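Local coordinates for alpha-1,2-mannosidase (Bacteroides thetaiotaomicron, PDB 2WW2), which hydrolyses alpha-mannosidic linkages with inversion of configuration, as a calcium-dependent glycoside hydrolase of family GH92 from a human gut symbiont, at residues T208-A212 against D213-A217; A243-N246 against F247-V251; A263-Q266 against W267-L271; Y435-Y438 against P439-P442; T445-T448 against L449-Y453. All blocks are in the same frame, centred on the assembly; numbering follows the deposited sequence.

Overall arrangement
The five interactions are all local, yet their chemistry follows their place in the fold. Interaction 1 lies in the beta-rich N-terminal region, where a partly exposed turn brings methyl groups together without any hydrogen bond across it. Interactions 2 and 3 belong to the successive helices 240-250 and 256-271, their centres about 21 Å apart; both pair regular backbone bonds with polar side chains tied to other parts of the chain. On the opposite side of the chain's centre, interactions 4 and 5 touch through hydrogen bonds of Val436 N with Thr448 OG1 and Pro442 O with Lys447 NZ. Interaction 5 is the wholly buried one, while interaction 4 spans buried valines and the exposed Pro439 and Pro442.

Interaction 1: residues T208-A212 against D213-A217; sequences TDVAA and DYTCA
Val210 meets Thr215 across the tight bend that ends strand 209-212, the two side chains sliding past one another in opposite directions. Both branches of the valine take part: CG1 lies 3.8 Å from Thr215 CB, and Val210 CG2 is equally near Thr215 CG2. At Ala211 the contact passes to the backbone, since its carbonyl carbon is 3.9 Å from the same Thr215 methyl. Ala212 comes closest, its N only 3.3 Å from Thr215 CG2, so that the methyl sits against the last peptide of the strand. It is put there by a chi1 of 61° at Thr215, which sets CG2 opposite the carbonyl carbon and turns OG1 to its hydrogen bond with Ser154 OG. The strands on the two sides of the bend find their partners elsewhere: 209-212 pairs with strand 154-159, and 216-221 with strands 143-148 and 194-198. With no hydrogen bond between the two segments, the bend probably owes its shape to methyl packing and to the bonds each side makes with neighbouring strands.

Interaction 2: residues A243-N246 against F247-V251; sequences AAIN and FNREV
From Ala243 to Glu250 the backbone of helix 240-250 closes four successive i to i+4 bonds: Phe247 N to Ala243 O, Asn248 N to Ala244 O, Arg249 N to Ile245 O and Glu250 N to Asn246 O. The last is the most bent, its N-H...O angle falling to 141° just before Val251 leaves helical geometry. Ile245 and Arg249, one turn apart, run side by side. Ile245 CG2 stands 3.5 Å from Arg249 NH2, approaching the guanidinium obliquely; the bend at chi3 of the arginine (-65°) brings its end back beside this methyl, while NH1 bonds to Phe304 O. Asn248 lays its CB 3.4 Å from Ala244 O, and its OD1 lies in the plane of the Phe247 ring, at the edge. One face of that ring receives Val251 CG2, 3.6 Å above the plane and displaced toward the rim. The buried amide of Asn246 has partners at both of its polar atoms: OD1 bonds to Gln242 NE2, ND2 to Glu303 and Ser235 O. Glu250 reaches Thr127 and forms a salt bridge with Arg129. The helix thus rests on strands 229-236 and 182-188, with Phe247 touching both, while Asn246 and Arg249 reach to strand 299-304 and the residues after it.

Interaction 3: residues A263-Q266 against W267-L271; sequences AREQ and WNNYL
A water molecule bridges Gln266 and Asn269, one turn of helix apart. It donates to Gln266 OE1 at 2.7 Å and accepts from Asn269 ND2 at 2.9 Å. The glutamine chain folds at chi2 (-59°), which keeps its amide near the helix, turned almost perpendicular to that of Asn269 (82°). Gln266 OE1 also lies in the plane of the Tyr270 ring, at its edge, 3.5 Å from CE2. Farther back, Arg264 and Asn268 run alongside each other with Arg264 CG 4.0 Å from Asn268 ND2; Arg264 NH1 goes on to a salt bridge with Asp9, and Asn268 OD1 accepts from Val8 N. With a leucine in place of Asn268, the backbone N of Val8 would probably be left without its acceptor, weakening the tie between the N-terminal residues and this helix. Trp267 sets CD1 3.1 Å from Ala263 O, and its NE1 bonds to Ala33 O. Under these side chains run i to i+4 backbone bonds, the pattern of a regular alpha-helix with one flank wetted and the other, at Trp267, buried.

Interaction 4: residues Y435-Y438 against P439-P442; sequences YVPY and PEVP
Two torsional features bring Tyr438 and Pro439 together: the cis peptide bond between them, and a chi1 of -179° that sets the tyrosine CG opposite its backbone N. The result is a cis-proline turn, of the type VI class, in the loop joining helix 427-433 to helix 444-465. With the peptide cis, the proline lies over one face of the aromatic ring: Pro439 CA is 3.4 Å from the ring centroid of Tyr438, 18° off the normal, a CH-pi contact common where an aromatic residue precedes a cis proline. Pro439 CB stands over the same ring, nearer the rim. Val441 O lies at the edge of the ring, close to its plane, 3.4 Å from Tyr438 CD1. One residue beyond the four-residue turn, Val441 N donates to Pro437 O at 2.9 Å, an i to i+4 bond in the carbonyl plane but far from straight (N-H...O angle 137°). A fold at chi2 of Glu440 brings the carboxylate back against the backbone, OE1 3.1 Å from Tyr438 C and also beside Pro437 CB; its OE2 accepts from Ala497 N. On the buried side the two valines cross at about a right angle, Val436 CG1 pressing on Val441 CB at 3.5 Å.

Interaction 5: residues T445-T448 against L449-Y453; sequences TAKT and LEYAY
Lys447 and Tyr451, one turn apart on helix 444-465, form the close-packed part of this contact. The carbonyl O of Lys447 lies 3.0 Å above the plane of the Tyr451 ring, displaced toward the rim, and it also accepts from Tyr451 N at 2.8 Å. Farther out, Lys447 CB makes a CH-pi contact with the same ring, 4.1 Å from the centroid and 29° off the normal. The tyrosine's chi1 of -60° with a chi2 of -14° swings the ring back along the extended lysine chain. The looser part is apolar: Thr445 CG2 and Leu449 CD1 meet at 4.0 Å, side by side. Neither part faces solvent, as every residue in touch is buried; Trp522 packs on Ala446 and Leu449, and Tyr430 on Thr448 and Ala452. Tyr451 OH bonds to Asp425 O, while Lys447 NZ forms a salt bridge with Asp425 OD2 and a hydrogen bond to Pro442 O. A phenylalanine at Tyr451 would probably leave the carbonyl of Asp425 without its hydroxyl partner and set that part of the loop freer to move. Taken together, the chemistry implies that the buried lysine is probably kept charged by Asp425, whose backbone carbonyl is bonded by the hydroxyl of the tyrosine lying beside it.

Interaction 1: residues T208-A212 against D213-A217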
loop_
_atom_site.group_PDB
_atom_site.type_symbol
_atom_site.label_atom_id
_atom_site.label_comp_id
_atom_site.label_asym_id
_atom_site.label_seq_id
_atom_site.Cartn_x
_atom_site.Cartn_y
_atom_site.Cartn_z
ATOM N N THR A 208 -58.259 15.883 -13.330
ATOM C CA THR A 208 -57.695 15.152 -14.446
ATOM C C THR A 208 -56.614 15.959 -15.179
ATOM O O THR A 208 -56.049 15.491 -16.176
ATOM C CB THR A 208 -58.799 14.774 -15.455
ATOM O OG1 THR A 208 -59.527 15.956 -15.795
ATOM C CG2 THR A 208 -59.781 13.782 -14.851
ATOM N N ASP A 209 -56.329 17.174 -14.714
ATOM C CA ASP A 209 -55.350 17.987 -15.417
ATOM C C ASP A 209 -54.494 18.693 -14.380
ATOM O O ASP A 209 -55.026 19.386 -13.516
ATOM C CB ASP A 209 -56.066 19.006 -16.307
ATOM C CG ASP A 209 -55.128 19.696 -17.261
ATOM O OD1 ASP A 209 -54.265 19.022 -17.865
ATOM O OD2 ASP A 209 -55.255 20.921 -17.419
ATOM N N VAL A 210 -53.181 18.482 -14.424
ATOM C CA VAL A 210 -52.297 19.095 -13.442
ATOM C C VAL A 210 -51.025 19.598 -14.125
ATOM O O VAL A 210 -50.558 19.006 -15.099
ATOM C CB VAL A 210 -51.981 18.118 -12.258
ATOM C CG1 VAL A 210 -51.214 16.891 -12.747
ATOM C CG2 VAL A 210 -51.207 18.838 -11.146
ATOM N N ALA A 211 -50.496 20.722 -13.653
ATOM C CA ALA A 211 -49.190 21.206 -14.108
ATOM C C ALA A 211 -48.580 21.930 -12.930
ATOM O O ALA A 211 -49.228 22.775 -12.301
ATOM C CB ALA A 211 -49.331 22.154 -15.312
ATOM N N ALA A 212 -47.345 21.581 -12.610
ATOM C CA ALA A 212 -46.610 22.209 -11.516
ATOM C C ALA A 212 -45.156 21.818 -11.653
ATOM O O ALA A 212 -44.778 21.133 -12.606
ATOM C CB ALA A 212 -47.145 21.731 -10.176
ATOM N N ASP A 213 -44.341 22.245 -10.700
ATOM C CA ASP A 213 -42.955 21.793 -10.654
ATOM C C ASP A 213 -42.897 20.257 -10.689
ATOM O O ASP A 213 -42.232 19.661 -11.549
ATOM C CB ASP A 213 -42.289 22.330 -9.387
ATOM C CG ASP A 213 -40.881 21.775 -9.168
ATOM O OD1 ASP A 213 -40.088 21.686 -10.141
ATOM O OD2 ASP A 213 -40.575 21.451 -8.002
ATOM N N TYR A 214 -43.599 19.633 -9.745
ATOM C CA TYR A 214 -43.631 18.174 -9.605
ATOM C C TYR A 214 -45.091 17.748 -9.736
ATOM O O TYR A 214 -45.951 18.285 -9.031
ATOM C CB TYR A 214 -43.094 17.783 -8.220
ATOM C CG TYR A 214 -43.066 16.286 -7.920
ATOM C CD1 TYR A 214 -42.753 15.348 -8.907
ATOM C CD2 TYR A 214 -43.320 15.819 -6.635
ATOM C CE1 TYR A 214 -42.728 13.961 -8.608
ATOM C CE2 TYR A 214 -43.287 14.470 -6.333
ATOM C CZ TYR A 214 -42.983 13.543 -7.317
ATOM O OH TYR A 214 -42.970 12.198 -6.976
ATOM N N THR A 215 -45.383 16.792 -10.620
ATOM C CA THR A 215 -46.748 16.282 -10.760
ATOM C C THR A 215 -46.780 14.760 -10.802
ATOM O O THR A 215 -45.861 14.129 -11.337
ATOM C CB THR A 215 -47.448 16.792 -12.047
ATOM O OG1 THR A 215 -46.738 16.364 -13.222
ATOM C CG2 THR A 215 -47.548 18.323 -12.054
ATOM N N CYS A 216 -47.848 14.195 -10.240
ATOM C CA CYS A 216 -48.164 12.780 -10.343
ATOM C C CYS A 216 -49.666 12.626 -10.579
ATOM O O CYS A 216 -50.457 13.573 -10.397
ATOM C CB CYS A 216 -47.769 12.035 -9.052
ATOM S SG CYS A 216 -45.986 12.160 -8.591
ATOM N N ALA A 217 -50.072 11.431 -10.984
ATOM C CA ALA A 217 -51.496 11.149 -11.159
ATOM C C ALA A 217 -51.693 9.731 -10.718
ATOM O O ALA A 217 -50.761 8.913 -10.810
ATOM C CB ALA A 217 -51.906 11.299 -12.609
#

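Interaction 2: residues A243-N246 against F247-V251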
loop_
_atom_site.group_PDB
_atom_site.type_symbol
_atom_site.label_atom_id
_atom_site.label_comp_id
_atom_site.label_asym_id
_atom_site.label_seq_id
_atom_site.Cartn_x
_atom_site.Cartn_y
_atom_site.Cartn_z
ATOM N N ALA A 243 -45.689 11.383 -30.401
ATOM C CA ALA A 243 -45.755 10.330 -29.371
ATOM C C ALA A 243 -46.876 9.342 -29.709
ATOM O O ALA A 243 -46.744 8.131 -29.496
ATOM C CB ALA A 243 -45.954 10.930 -27.976
ATOM N N ALA A 244 -47.974 9.852 -30.266
ATOM C CA ALA A 244 -49.102 8.981 -30.608
ATOM C C ALA A 244 -48.769 8.117 -31.821
ATOM O O ALA A 244 -49.156 6.955 -31.894
ATOM C CB ALA A 244 -50.369 9.802 -30.843
ATOM N N ILE A 245 -48.041 8.682 -32.778
ATOM C CA ILE A 245 -47.556 7.892 -33.916
ATOM C C ILE A 245 -46.644 6.745 -33.438
ATOM O O ILE A 245 -46.802 5.584 -33.861
ATOM C CB ILE A 245 -46.791 8.800 -34.918
ATOM C CG1 ILE A 245 -47.771 9.757 -35.605
ATOM C CG2 ILE A 245 -46.031 7.967 -35.952
ATOM C CD1 ILE A 245 -47.101 10.939 -36.317
ATOM N N ASN A 246 -45.693 7.074 -32.562
ATOM C CA ASN A 246 -44.801 6.071 -31.973
ATOM C C ASN A 246 -45.602 4.990 -31.261
ATOM O O ASN A 246 -45.332 3.810 -31.436
ATOM C CB ASN A 246 -43.814 6.701 -30.976
ATOM C CG ASN A 246 -42.844 7.662 -31.649
ATOM O OD1 ASN A 246 -42.730 7.669 -32.872
ATOM N ND2 ASN A 246 -42.133 8.460 -30.854
ATOM N N PHE A 247 -46.582 5.412 -30.461
ATOM C CA PHE A 247 -47.462 4.478 -29.736
ATOM C C PHE A 247 -48.172 3.541 -30.711
ATOM O O PHE A 247 -48.196 2.314 -30.529
ATOM C CB PHE A 247 -48.502 5.269 -28.930
ATOM C CG PHE A 247 -49.497 4.406 -28.164
ATOM C CD1 PHE A 247 -49.317 4.145 -26.797
ATOM C CD2 PHE A 247 -50.621 3.894 -28.797
ATOM C CE1 PHE A 247 -50.233 3.373 -26.084
ATOM C CE2 PHE A 247 -51.539 3.113 -28.095
ATOM C CZ PHE A 247 -51.347 2.860 -26.733
ATOM N N ASN A 248 -48.754 4.122 -31.753
ATOM C CA ASN A 248 -49.550 3.330 -32.698
ATOM C C ASN A 248 -48.707 2.380 -33.525
ATOM O O ASN A 248 -49.130 1.256 -33.837
ATOM C CB ASN A 248 -50.403 4.246 -33.573
ATOM C CG ASN A 248 -51.597 4.786 -32.824
ATOM O OD1 ASN A 248 -52.272 4.045 -32.102
ATOM N ND2 ASN A 248 -51.875 6.078 -32.990
ATOM N N ARG A 249 -47.492 2.802 -33.849
ATOM C CA ARG A 249 -46.627 1.938 -34.615
ATOM C C ARG A 249 -46.044 0.812 -33.770
ATOM O O ARG A 249 -45.902 -0.311 -34.255
ATOM C CB ARG A 249 -45.489 2.725 -35.259
ATOM C CG ARG A 249 -44.756 1.903 -36.309
ATOM C CD ARG A 249 -43.676 2.695 -37.008
ATOM N NE ARG A 249 -44.180 3.820 -37.799
ATOM C CZ ARG A 249 -43.945 5.103 -37.524
ATOM N NH1 ARG A 249 -43.257 5.445 -36.431
ATOM N NH2 ARG A 249 -44.412 6.049 -38.330
ATOM N N GLU A 250 -45.698 1.105 -32.514
ATOM C CA GLU A 250 -44.848 0.183 -31.756
ATOM C C GLU A 250 -45.566 -0.646 -30.696
ATOM O O GLU A 250 -45.147 -1.778 -30.422
ATOM C CB GLU A 250 -43.655 0.922 -31.118
ATOM C CG GLU A 250 -42.723 1.618 -32.133
ATOM C CD GLU A 250 -41.508 2.296 -31.492
ATOM O OE1 GLU A 250 -41.111 1.891 -30.375
ATOM O OE2 GLU A 250 -40.951 3.245 -32.120
ATOM N N VAL A 251 -46.596 -0.099 -30.056
ATOM C CA VAL A 251 -47.171 -0.826 -28.903
ATOM C C VAL A 251 -48.697 -0.985 -28.912
ATOM O O VAL A 251 -49.245 -1.770 -28.126
ATOM C CB VAL A 251 -46.740 -0.199 -27.534
ATOM C CG1 VAL A 251 -45.226 -0.415 -27.277
ATOM C CG2 VAL A 251 -47.106 1.294 -27.479
#

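Interaction 3: residues A263-Q266 against W267-L271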
loop_
_atom_site.group_PDB
_atom_site.type_symbol
_atom_site.label_atom_id
_atom_site.label_comp_id
_atom_site.label_asym_id
_atom_site.label_seq_id
_atom_site.Cartn_x
_atom_site.Cartn_y
_atom_site.Cartn_z
ATOM N N ALA A 263 -38.601 -8.116 -28.639
ATOM C CA ALA A 263 -37.314 -7.632 -28.137
ATOM C C ALA A 263 -36.314 -8.785 -28.032
ATOM O O ALA A 263 -35.122 -8.636 -28.301
ATOM C CB ALA A 263 -37.493 -6.948 -26.787
ATOM N N ARG A 264 -36.812 -9.956 -27.666
ATOM C CA ARG A 264 -35.961 -11.113 -27.559
ATOM C C ARG A 264 -35.374 -11.444 -28.939
ATOM O O ARG A 264 -34.172 -11.739 -29.083
ATOM C CB ARG A 264 -36.813 -12.283 -27.084
ATOM C CG ARG A 264 -36.024 -13.475 -26.758
ATOM C CD ARG A 264 -36.886 -14.693 -26.793
ATOM N NE ARG A 264 -37.539 -14.930 -25.524
ATOM C CZ ARG A 264 -36.938 -15.470 -24.472
ATOM N NH1 ARG A 264 -35.648 -15.781 -24.534
ATOM N NH2 ARG A 264 -37.634 -15.680 -23.352
ATOM N N GLU A 265 -36.232 -11.403 -29.959
ATOM C CA GLU A 265 -35.768 -11.642 -31.325
ATOM C C GLU A 265 -34.752 -10.590 -31.770
ATOM O O GLU A 265 -33.733 -10.922 -32.368
ATOM C CB GLU A 265 -36.942 -11.703 -32.306
ATOM C CG GLU A 265 -36.500 -11.921 -33.743
ATOM C CD GLU A 265 -37.665 -12.187 -34.660
ATOM O OE1 GLU A 265 -38.526 -11.295 -34.797
ATOM O OE2 GLU A 265 -37.723 -13.286 -35.244
ATOM N N GLN A 266 -35.006 -9.320 -31.460
ATOM C CA GLN A 266 -34.027 -8.282 -31.801
ATOM C C GLN A 266 -32.672 -8.530 -31.129
ATOM O O GLN A 266 -31.613 -8.457 -31.769
ATOM C CB GLN A 266 -34.569 -6.900 -31.418
ATOM C CG GLN A 266 -35.740 -6.479 -32.304
ATOM C CD GLN A 266 -35.334 -6.435 -33.779
ATOM O OE1 GLN A 266 -34.395 -5.722 -34.148
ATOM N NE2 GLN A 266 -36.017 -7.206 -34.615
ATOM N N TRP A 267 -32.686 -8.810 -29.827
ATOM C CA TRP A 267 -31.416 -9.056 -29.147
ATOM C C TRP A 267 -30.705 -10.281 -29.734
ATOM O O TRP A 267 -29.494 -10.252 -29.967
ATOM C CB TRP A 267 -31.611 -9.203 -27.641
ATOM C CG TRP A 267 -31.755 -7.856 -26.993
ATOM C CD1 TRP A 267 -32.910 -7.288 -26.518
ATOM C CD2 TRP A 267 -30.716 -6.898 -26.788
ATOM N NE1 TRP A 267 -32.641 -6.030 -26.022
ATOM C CE2 TRP A 267 -31.302 -5.769 -26.178
ATOM C CE3 TRP A 267 -29.336 -6.879 -27.076
ATOM C CZ2 TRP A 267 -30.569 -4.627 -25.858
ATOM C CZ3 TRP A 267 -28.599 -5.757 -26.724
ATOM C CH2 TRP A 267 -29.222 -4.643 -26.128
ATOM N N ASN A 268 -31.446 -11.349 -29.997
ATOM C CA ASN A 268 -30.797 -12.517 -30.569
ATOM C C ASN A 268 -30.172 -12.202 -31.935
ATOM O O ASN A 268 -29.090 -12.691 -32.261
ATOM C CB ASN A 268 -31.775 -13.692 -30.666
ATOM C CG ASN A 268 -31.940 -14.405 -29.334
ATOM O OD1 ASN A 268 -31.010 -14.445 -28.537
ATOM N ND2 ASN A 268 -33.108 -14.981 -29.097
ATOM N N ASN A 269 -30.872 -11.403 -32.739
ATOM C CA ASN A 269 -30.350 -10.993 -34.046
ATOM C C ASN A 269 -29.032 -10.214 -33.931
ATOM O O ASN A 269 -28.053 -10.519 -34.616
ATOM C CB ASN A 269 -31.388 -10.149 -34.808
ATOM C CG ASN A 269 -32.561 -10.993 -35.357
ATOM O OD1 ASN A 269 -32.525 -12.233 -35.337
ATOM N ND2 ASN A 269 -33.587 -10.317 -35.873
ATOM N N TYR A 270 -29.021 -9.187 -33.092
ATOM C CA TYR A 270 -27.834 -8.337 -32.961
ATOM C C TYR A 270 -26.704 -9.026 -32.185
ATOM O O TYR A 270 -25.541 -8.969 -32.606
ATOM C CB TYR A 270 -28.187 -6.965 -32.359
ATOM C CG TYR A 270 -28.900 -6.067 -33.366
ATOM C CD1 TYR A 270 -28.184 -5.391 -34.345
ATOM C CD2 TYR A 270 -30.285 -5.927 -33.351
ATOM C CE1 TYR A 270 -28.832 -4.587 -35.286
ATOM C CE2 TYR A 270 -30.939 -5.140 -34.288
ATOM C CZ TYR A 270 -30.206 -4.475 -35.241
ATOM O OH TYR A 270 -30.859 -3.689 -36.144
ATOM N N LEU A 271 -27.028 -9.700 -31.079
ATOM C CA LEU A 271 -25.985 -10.439 -30.348
ATOM C C LEU A 271 -25.402 -11.522 -31.243
ATOM O O LEU A 271 -24.205 -11.815 -31.180
ATOM C CB LEU A 271 -26.506 -11.071 -29.041
ATOM C CG LEU A 271 -27.042 -10.070 -27.997
ATOM C CD1 LEU A 271 -27.781 -10.800 -26.874
ATOM C CD2 LEU A 271 -25.915 -9.179 -27.450
HETATM O O HOH W 1 -33.294 -7.473 -35.927
#

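Interaction 4: residues Y435-Y438 against P439-P442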
loop_
_atom_site.group_PDB
_atom_site.type_symbol
_atom_site.label_atom_id
_atom_site.label_comp_id
_atom_site.label_asym_id
_atom_site.label_seq_id
_atom_site.Cartn_x
_atom_site.Cartn_y
_atom_site.Cartn_z
ATOM N N TYR A 435 2.472 21.919 -26.525
ATOM C CA TYR A 435 1.832 21.193 -25.414
ATOM C C TYR A 435 0.916 22.167 -24.700
ATOM O O TYR A 435 1.055 23.389 -24.864
ATOM C CB TYR A 435 2.872 20.625 -24.425
ATOM C CG TYR A 435 3.683 21.708 -23.738
ATOM C CD1 TYR A 435 3.242 22.298 -22.555
ATOM C CD2 TYR A 435 4.878 22.163 -24.294
ATOM C CE1 TYR A 435 3.973 23.303 -21.946
ATOM C CE2 TYR A 435 5.614 23.162 -23.687
ATOM C CZ TYR A 435 5.159 23.730 -22.518
ATOM O OH TYR A 435 5.899 24.737 -21.911
ATOM N N VAL A 436 -0.012 21.637 -23.905
ATOM C CA VAL A 436 -0.856 22.463 -23.058
ATOM C C VAL A 436 -0.192 22.591 -21.682
ATOM O O VAL A 436 0.194 21.568 -21.087
ATOM C CB VAL A 436 -2.267 21.856 -22.876
ATOM C CG1 VAL A 436 -3.159 22.807 -22.088
ATOM C CG2 VAL A 436 -2.889 21.513 -24.238
ATOM N N PRO A 437 -0.043 23.842 -21.179
ATOM C CA PRO A 437 0.698 24.035 -19.930
ATOM C C PRO A 437 -0.187 23.965 -18.688
ATOM O O PRO A 437 -1.368 24.327 -18.732
ATOM C CB PRO A 437 1.277 25.443 -20.090
ATOM C CG PRO A 437 0.191 26.177 -20.858
ATOM C CD PRO A 437 -0.283 25.125 -21.878
ATOM N N TYR A 438 0.401 23.477 -17.595
ATOM C CA TYR A 438 -0.234 23.426 -16.270
ATOM C C TYR A 438 0.663 24.265 -15.352
ATOM O O TYR A 438 1.865 24.211 -15.477
ATOM C CB TYR A 438 -0.306 21.969 -15.776
ATOM C CG TYR A 438 -0.968 21.825 -14.420
ATOM C CD1 TYR A 438 -2.352 21.697 -14.311
ATOM C CD2 TYR A 438 -0.219 21.852 -13.254
ATOM C CE1 TYR A 438 -2.966 21.588 -13.076
ATOM C CE2 TYR A 438 -0.830 21.754 -11.993
ATOM C CZ TYR A 438 -2.193 21.620 -11.923
ATOM O OH TYR A 438 -2.802 21.517 -10.701
ATOM N N PRO A 439 0.084 25.021 -14.397
ATOM C CA PRO A 439 -1.299 25.041 -13.937
ATOM C C PRO A 439 -2.211 25.967 -14.743
ATOM O O PRO A 439 -3.363 26.160 -14.363
ATOM C CB PRO A 439 -1.169 25.548 -12.494
ATOM C CG PRO A 439 0.024 26.516 -12.567
ATOM C CD PRO A 439 0.924 26.000 -13.678
ATOM N N GLU A 440 -1.715 26.531 -15.841
ATOM C CA GLU A 440 -2.533 27.400 -16.690
ATOM C C GLU A 440 -3.832 26.745 -17.157
ATOM O O GLU A 440 -4.861 27.404 -17.259
ATOM C CB GLU A 440 -1.740 27.854 -17.910
ATOM C CG GLU A 440 -0.613 28.841 -17.587
ATOM C CD GLU A 440 0.688 28.158 -17.198
ATOM O OE1 GLU A 440 0.687 26.922 -17.007
ATOM O OE2 GLU A 440 1.717 28.864 -17.084
ATOM N N VAL A 441 -3.778 25.452 -17.470
ATOM C CA VAL A 441 -4.971 24.730 -17.917
ATOM C C VAL A 441 -5.097 23.448 -17.108
ATOM O O VAL A 441 -4.144 22.683 -17.018
ATOM C CB VAL A 441 -4.874 24.379 -19.431
ATOM C CG1 VAL A 441 -6.121 23.627 -19.896
ATOM C CG2 VAL A 441 -4.656 25.637 -20.280
ATOM N N PRO A 442 -6.266 23.214 -16.489
ATOM C CA PRO A 442 -6.485 21.966 -15.754
ATOM C C PRO A 442 -6.261 20.736 -16.633
ATOM O O PRO A 442 -6.644 20.741 -17.804
ATOM C CB PRO A 442 -7.968 22.033 -15.369
ATOM C CG PRO A 442 -8.277 23.497 -15.316
ATOM C CD PRO A 442 -7.402 24.142 -16.374
#

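Interaction 5: residues T445-T448 against L449-Y453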
loop_
_atom_site.group_PDB
_atom_site.type_symbol
_atom_site.label_atom_id
_atom_site.label_comp_id
_atom_site.label_asym_id
_atom_site.label_seq_id
_atom_site.Cartn_x
_atom_site.Cartn_y
_atom_site.Cartn_z
ATOM N N THR A 445 -1.677 17.816 -19.250
ATOM C CA THR A 445 -0.851 16.797 -19.866
ATOM C C THR A 445 -1.741 15.738 -20.518
ATOM O O THR A 445 -1.497 15.321 -21.661
ATOM C CB THR A 445 0.120 16.179 -18.846
ATOM O OG1 THR A 445 1.091 17.169 -18.473
ATOM C CG2 THR A 445 0.839 14.994 -19.467
ATOM N N ALA A 446 -2.781 15.312 -19.796
ATOM C CA ALA A 446 -3.744 14.365 -20.379
ATOM C C ALA A 446 -4.359 14.988 -21.645
ATOM O O ALA A 446 -4.508 14.305 -22.665
ATOM C CB ALA A 446 -4.814 13.982 -19.363
ATOM N N LYS A 447 -4.683 16.285 -21.604
ATOM C CA LYS A 447 -5.204 16.943 -22.804
ATOM C C LYS A 447 -4.201 16.926 -23.964
ATOM O O LYS A 447 -4.565 16.597 -25.098
ATOM C CB LYS A 447 -5.658 18.380 -22.507
ATOM C CG LYS A 447 -6.960 18.430 -21.677
ATOM C CD LYS A 447 -7.234 19.834 -21.101
ATOM C CE LYS A 447 -8.629 19.869 -20.430
ATOM N NZ LYS A 447 -8.909 21.117 -19.679
ATOM N N THR A 448 -2.950 17.297 -23.684
ATOM C CA THR A 448 -1.923 17.302 -24.717
ATOM C C THR A 448 -1.850 15.926 -25.385
ATOM O O THR A 448 -1.769 15.812 -26.620
ATOM C CB THR A 448 -0.534 17.627 -24.115
ATOM O OG1 THR A 448 -0.571 18.907 -23.479
ATOM C CG2 THR A 448 0.536 17.659 -25.201
ATOM N N LEU A 449 -1.848 14.875 -24.573
ATOM C CA LEU A 449 -1.757 13.522 -25.117
ATOM C C LEU A 449 -2.977 13.141 -25.972
ATOM O O LEU A 449 -2.841 12.533 -27.043
ATOM C CB LEU A 449 -1.495 12.503 -23.987
ATOM C CG LEU A 449 -0.149 12.702 -23.265
ATOM C CD1 LEU A 449 -0.108 12.013 -21.881
ATOM C CD2 LEU A 449 1.052 12.247 -24.116
ATOM N N GLU A 450 -4.168 13.505 -25.522
ATOM C CA GLU A 450 -5.371 13.265 -26.322
ATOM C C GLU A 450 -5.319 14.078 -27.628
ATOM O O GLU A 450 -5.732 13.604 -28.688
ATOM C CB GLU A 450 -6.628 13.650 -25.520
ATOM C CG GLU A 450 -6.867 12.813 -24.245
ATOM C CD GLU A 450 -7.529 11.463 -24.518
ATOM O OE1 GLU A 450 -8.085 11.298 -25.625
ATOM O OE2 GLU A 450 -7.500 10.553 -23.626
ATOM N N TYR A 451 -4.809 15.297 -27.552
ATOM C CA TYR A 451 -4.770 16.163 -28.734
ATOM C C TYR A 451 -3.763 15.696 -29.797
ATOM O O TYR A 451 -4.028 15.822 -31.000
ATOM C CB TYR A 451 -4.427 17.603 -28.358
ATOM C CG TYR A 451 -5.392 18.295 -27.408
ATOM C CD1 TYR A 451 -6.658 17.773 -27.142
ATOM C CD2 TYR A 451 -5.022 19.476 -26.784
ATOM C CE1 TYR A 451 -7.523 18.424 -26.258
ATOM C CE2 TYR A 451 -5.880 20.142 -25.913
ATOM C CZ TYR A 451 -7.124 19.603 -25.653
ATOM O OH TYR A 451 -7.974 20.249 -24.788
ATOM N N ALA A 452 -2.605 15.203 -29.367
ATOM C CA ALA A 452 -1.607 14.699 -30.324
ATOM C C ALA A 452 -2.210 13.539 -31.140
ATOM O O ALA A 452 -1.980 13.405 -32.344
ATOM C CB ALA A 452 -0.343 14.254 -29.593
ATOM N N TYR A 453 -3.002 12.710 -30.473
ATOM C CA TYR A 453 -3.718 11.621 -31.144
ATOM C C TYR A 453 -4.787 12.132 -32.127
ATOM O O TYR A 453 -4.891 11.648 -33.277
ATOM C CB TYR A 453 -4.369 10.700 -30.098
ATOM C CG TYR A 453 -5.371 9.724 -30.713
ATOM C CD1 TYR A 453 -4.955 8.722 -31.577
ATOM C CD2 TYR A 453 -6.740 9.823 -30.424
ATOM C CE1 TYR A 453 -5.872 7.830 -32.136
ATOM C CE2 TYR A 453 -7.654 8.950 -30.981
ATOM C CZ TYR A 453 -7.216 7.952 -31.826
ATOM O OH TYR A 453 -8.120 7.096 -32.390
#